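Trilobed Protease (Pyrococcus furiosus, PDB 2GOP) is a hydrolase, probably cleaving peptides, whose seven-bladed beta-propeller domain with open Velcro topology makes up this chain. Local coordinates at residues N186-E191 against E215-A221; D223-R228 against K269-G273. All blocks are in the same frame, centred on the assembly; numbering follows the deposited sequence.

Interaction 1: residues N186-E191 against E215-A221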
# COMPACT_ATOMS: atom_id res chain seq x y z
N ASN A 186 3.25 -16.52 2.24
CA ASN A 186 3.26 -15.64 1.09
C ASN A 186 4.61 -14.93 1.00
O ASN A 186 5.00 -14.24 1.93
CB ASN A 186 2.16 -14.59 1.20
CG ASN A 186 0.82 -15.18 1.54
OD1 ASN A 186 0.31 -16.00 0.80
ND2 ASN A 186 0.21 -14.73 2.64
N VAL A 187 5.29 -15.10 -0.14
CA VAL A 187 6.58 -14.46 -0.39
C VAL A 187 6.48 -13.65 -1.68
O VAL A 187 6.01 -14.16 -2.70
CB VAL A 187 7.70 -15.53 -0.52
CG1 VAL A 187 9.07 -14.89 -0.71
CG2 VAL A 187 7.72 -16.42 0.73
N PRO A 188 6.93 -12.38 -1.66
CA PRO A 188 6.84 -11.60 -2.89
C PRO A 188 7.66 -12.24 -4.01
O PRO A 188 8.78 -12.66 -3.78
CB PRO A 188 7.45 -10.24 -2.50
CG PRO A 188 7.35 -10.19 -1.03
CD PRO A 188 7.53 -11.60 -0.57
N HIS A 189 7.07 -12.35 -5.20
CA HIS A 189 7.80 -12.86 -6.34
C HIS A 189 8.55 -11.68 -6.96
O HIS A 189 8.02 -10.96 -7.81
CB HIS A 189 6.86 -13.52 -7.34
CG HIS A 189 7.57 -14.16 -8.49
ND1 HIS A 189 7.90 -15.49 -8.52
CD2 HIS A 189 8.02 -13.63 -9.65
CE1 HIS A 189 8.52 -15.77 -9.65
NE2 HIS A 189 8.61 -14.66 -10.35
N ARG A 190 9.77 -11.49 -6.47
CA ARG A 190 10.69 -10.42 -6.90
C ARG A 190 10.81 -10.25 -8.41
O ARG A 190 10.73 -9.14 -8.93
CB ARG A 190 12.10 -10.75 -6.37
CG ARG A 190 13.01 -9.55 -6.15
CD ARG A 190 13.17 -9.27 -4.67
NE ARG A 190 13.72 -10.45 -3.98
CZ ARG A 190 13.47 -10.79 -2.72
NH1 ARG A 190 12.68 -10.05 -1.95
NH2 ARG A 190 14.04 -11.88 -2.22
N GLU A 191 10.94 -11.39 -9.09
CA GLU A 191 11.63 -11.56 -10.38
C GLU A 191 12.35 -10.38 -11.09
O GLU A 191 12.12 -9.20 -10.82
CB GLU A 191 10.74 -12.33 -11.37
CG GLU A 191 9.59 -11.56 -12.01
CD GLU A 191 8.84 -12.42 -13.02
OE1 GLU A 191 7.94 -11.88 -13.71
OE2 GLU A 191 9.14 -13.63 -13.15
N GLU A 215 2.73 -20.36 -7.91
CA GLU A 215 3.90 -19.70 -8.50
C GLU A 215 3.49 -18.42 -9.21
O GLU A 215 2.64 -18.45 -10.09
CB GLU A 215 4.58 -20.65 -9.48
CG GLU A 215 5.67 -20.03 -10.33
CD GLU A 215 6.82 -19.48 -9.53
OE1 GLU A 215 7.08 -19.97 -8.40
OE2 GLU A 215 7.49 -18.55 -10.02
N LYS A 216 4.09 -17.29 -8.83
CA LYS A 216 3.85 -16.01 -9.48
C LYS A 216 2.36 -15.75 -9.73
O LYS A 216 1.89 -15.69 -10.87
CB LYS A 216 4.63 -15.91 -10.79
CG LYS A 216 4.74 -14.50 -11.33
CD LYS A 216 5.32 -14.49 -12.74
CE LYS A 216 5.07 -13.15 -13.41
NZ LYS A 216 5.67 -13.11 -14.77
N VAL A 217 1.62 -15.57 -8.64
CA VAL A 217 0.20 -15.30 -8.68
C VAL A 217 -0.00 -13.90 -8.12
O VAL A 217 0.79 -13.44 -7.30
CB VAL A 217 -0.60 -16.36 -7.88
CG1 VAL A 217 -0.55 -17.72 -8.60
CG2 VAL A 217 -0.07 -16.48 -6.43
N SER A 218 -1.05 -13.23 -8.55
CA SER A 218 -1.34 -11.87 -8.11
C SER A 218 -2.27 -11.83 -6.89
O SER A 218 -3.03 -10.89 -6.70
CB SER A 218 -1.93 -11.06 -9.26
OG SER A 218 -2.94 -11.80 -9.93
N PHE A 219 -2.19 -12.84 -6.04
CA PHE A 219 -2.94 -12.83 -4.79
C PHE A 219 -2.13 -13.50 -3.71
O PHE A 219 -1.11 -14.11 -3.98
CB PHE A 219 -4.30 -13.52 -4.94
CG PHE A 219 -4.24 -14.85 -5.64
CD1 PHE A 219 -3.72 -15.97 -5.00
CD2 PHE A 219 -4.70 -14.98 -6.96
CE1 PHE A 219 -3.64 -17.20 -5.66
CE2 PHE A 219 -4.63 -16.20 -7.62
CZ PHE A 219 -4.10 -17.31 -6.97
N TYR A 220 -2.59 -13.36 -2.47
CA TYR A 220 -1.92 -13.98 -1.35
C TYR A 220 -2.95 -14.42 -0.31
O TYR A 220 -4.08 -13.93 -0.29
CB TYR A 220 -0.88 -13.02 -0.77
CG TYR A 220 -1.43 -11.70 -0.35
CD1 TYR A 220 -1.92 -11.52 0.94
CD2 TYR A 220 -1.46 -10.62 -1.23
CE1 TYR A 220 -2.44 -10.29 1.35
CE2 TYR A 220 -1.97 -9.40 -0.84
CZ TYR A 220 -2.46 -9.24 0.45
OH TYR A 220 -2.96 -8.02 0.85
N ALA A 221 -2.57 -15.39 0.50
CA ALA A 221 -3.47 -16.01 1.45
C ALA A 221 -3.68 -15.10 2.65
O ALA A 221 -2.70 -14.62 3.25
CB ALA A 221 -2.89 -17.39 1.89
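K216 lies across one face of the H189 imidazole. K216 CG is 3.9 Å from the centroid of the H189 ring and over its face, a CH-pi contact. The H189 CG is anti to the backbone N (chi1 -176°), which carries the ring out to the lysine. Beyond CG the K216 chain stays extended, and NZ reaches E191 OE1 at 2.8 Å on the syn side of the carboxylate. The other oxygen, E191 OE2, takes the N-H of H189 NE2 at 3.0 Å. NE2 comes to OE2 from well above the carboxylate plane, while OE2 lies near the plane of the H189 ring. E191 is poorly ordered, so both its bonds need care. H189 ND1 is hydrogen-bonded to D201. Both ring nitrogens thus have partners, which would limit the rotation of the ring. The H189-K216 side lies within one four-stranded propeller blade, which holds strands 182-188 and 209-217. The chain then turns into 219-224, the first strand of the next blade, and only N186 reaches across to it. A221 N donates to N186 OD1 at 3.0 Å in a nearly straight bond (165°), from above the carbonyl plane. N186 ND2 donates back to A221 O, also at 3.0 Å, in the carbonyl plane and on a lone pair. ND2 is bonded to S175 as well. The N186 amide plane stands 69° from the Y220 ring, and OD1 touches Y220 CB.

Interaction 2: residues D223-R228 against K269-G273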
# COMPACT_ATOMS: atom_id res chain seq x y z
N ASP A 223 -6.52 -15.89 5.08
CA ASP A 223 -7.20 -16.63 6.14
C ASP A 223 -7.46 -18.06 5.72
O ASP A 223 -7.42 -18.37 4.54
CB ASP A 223 -8.54 -15.96 6.49
CG ASP A 223 -9.05 -16.31 7.88
OD1 ASP A 223 -8.29 -16.95 8.65
OD2 ASP A 223 -10.21 -15.95 8.18
N SER A 224 -7.75 -18.92 6.69
CA SER A 224 -8.13 -20.30 6.42
C SER A 224 -9.13 -20.75 7.48
O SER A 224 -9.02 -20.33 8.63
CB SER A 224 -6.90 -21.21 6.47
OG SER A 224 -7.28 -22.58 6.47
N ASP A 225 -10.10 -21.59 7.10
CA ASP A 225 -10.98 -22.24 8.08
C ASP A 225 -10.59 -23.70 8.38
O ASP A 225 -11.37 -24.44 8.99
CB ASP A 225 -12.46 -22.14 7.64
CG ASP A 225 -12.77 -22.87 6.34
OD1 ASP A 225 -11.93 -23.66 5.83
OD2 ASP A 225 -13.88 -22.64 5.82
N GLY A 226 -9.39 -24.10 7.97
CA GLY A 226 -8.91 -25.47 8.16
C GLY A 226 -9.07 -26.34 6.92
O GLY A 226 -8.43 -27.38 6.80
N GLU A 227 -9.93 -25.90 6.01
CA GLU A 227 -10.23 -26.62 4.78
C GLU A 227 -10.03 -25.72 3.57
O GLU A 227 -9.24 -26.04 2.67
CB GLU A 227 -11.66 -27.16 4.84
CG GLU A 227 -11.90 -28.20 5.94
CD GLU A 227 -11.00 -29.44 5.80
OE1 GLU A 227 -10.53 -29.72 4.68
OE2 GLU A 227 -10.77 -30.15 6.81
N ARG A 228 -10.73 -24.59 3.58
CA ARG A 228 -10.66 -23.61 2.49
C ARG A 228 -9.69 -22.50 2.83
O ARG A 228 -9.63 -22.06 3.97
CB ARG A 228 -12.04 -23.00 2.22
CG ARG A 228 -12.98 -23.93 1.46
CD ARG A 228 -14.31 -23.27 1.19
NE ARG A 228 -15.24 -24.23 0.59
CZ ARG A 228 -16.52 -23.98 0.32
NH1 ARG A 228 -17.06 -22.78 0.58
NH2 ARG A 228 -17.27 -24.93 -0.22
N LYS A 269 -12.54 -12.54 6.15
CA LYS A 269 -12.25 -13.70 6.97
C LYS A 269 -13.14 -14.85 6.53
O LYS A 269 -14.20 -14.62 5.99
CB LYS A 269 -12.48 -13.36 8.45
CG LYS A 269 -11.48 -12.37 9.01
CD LYS A 269 -11.72 -12.07 10.49
CE LYS A 269 -10.44 -11.55 11.17
NZ LYS A 269 -10.68 -10.61 12.31
N ILE A 270 -12.70 -16.08 6.74
CA ILE A 270 -13.47 -17.25 6.36
C ILE A 270 -13.72 -18.09 7.60
O ILE A 270 -12.80 -18.35 8.38
CB ILE A 270 -12.76 -18.10 5.24
CG1 ILE A 270 -13.68 -19.22 4.73
CG2 ILE A 270 -11.44 -18.69 5.74
CD1 ILE A 270 -13.29 -19.74 3.35
N LYS A 271 -14.96 -18.50 7.79
CA LYS A 271 -15.33 -19.34 8.92
C LYS A 271 -16.42 -20.31 8.50
O LYS A 271 -17.47 -19.91 8.00
CB LYS A 271 -15.82 -18.49 10.09
CG LYS A 271 -16.41 -19.35 11.19
CD LYS A 271 -16.09 -18.87 12.58
CE LYS A 271 -16.59 -19.89 13.58
NZ LYS A 271 -15.98 -21.22 13.32
N ASP A 272 -16.17 -21.60 8.71
CA ASP A 272 -17.12 -22.64 8.32
C ASP A 272 -17.53 -22.47 6.86
O ASP A 272 -18.72 -22.59 6.53
CB ASP A 272 -18.36 -22.63 9.23
CG ASP A 272 -18.03 -23.00 10.68
OD1 ASP A 272 -16.97 -23.62 10.92
OD2 ASP A 272 -18.85 -22.67 11.58
N GLY A 273 -16.56 -22.16 6.00
CA GLY A 273 -16.79 -22.04 4.57
C GLY A 273 -17.53 -20.79 4.12
O GLY A 273 -17.80 -20.63 2.94
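The D225 carboxylate has I270 over one face and backbone N-H groups at its two oxygens. I270 CG1 sits above D225 OD2 at 3.6 Å. The same oxygen takes the N-H of G273 at 2.7 Å (D225 OD2 to G273 N), met nearly end-on though the bond is bent. OD1 accepts from two amides of its own loop, E227 N and R228 N. These form an Asx turn and an Asx motif that hold the carboxylate in place. The D223 carboxylate meets strand 264-271 of the next blade. I270 N donates to D223 OD2 at 2.9 Å, on the anti side and 32° out of the carboxylate plane.

The I270 side chain lies against both acids. With chi1 at -172°, CG1 swings to the side opposite the backbone N and onto D225. The chain continues extended, and I270 CD1 meets R228 CB at 3.7 Å. The other branch, I270 CG2, rests 3.5 Å from D225 N and also touches the carbonyl carbon of S224. Strands 219-224 and 264-271 are the first strands of successive propeller blades and run in the same direction here. Residues 225-228 and 272-273 are the turns that follow them, each leading to the second strand of its blade. K269 points its amine elsewhere, to D308 and F307. S224 OG accepts from G226 N, making an ST turn, and also bonds H179.

The hydrogen bonds from I270 N and G273 N each end on an aspartate oxygen. Three N-H groups on D225 would probably stabilise its negative charge, without a cationic partner across the contact.

How the interactions relate
Interactions 1 and 2 follow one another along the chain and share strand 219-224. Interaction 1 uses its start, with the turn before it, and looks back to the preceding blade. Interaction 2 uses its end, with the turn after it, and looks on to the following blade. The strand thus contacts both adjoining blades. The two centres are about 20 Å apart, and the contacts do not otherwise touch. Interaction 1 lies farther out, its centre about 20 Å from the centre of the chain, against about 14 Å for interaction 2. In both, side-chain oxygens accept backbone N-H groups across a blade boundary: N186 does so at the first, D223 and D225 at the second.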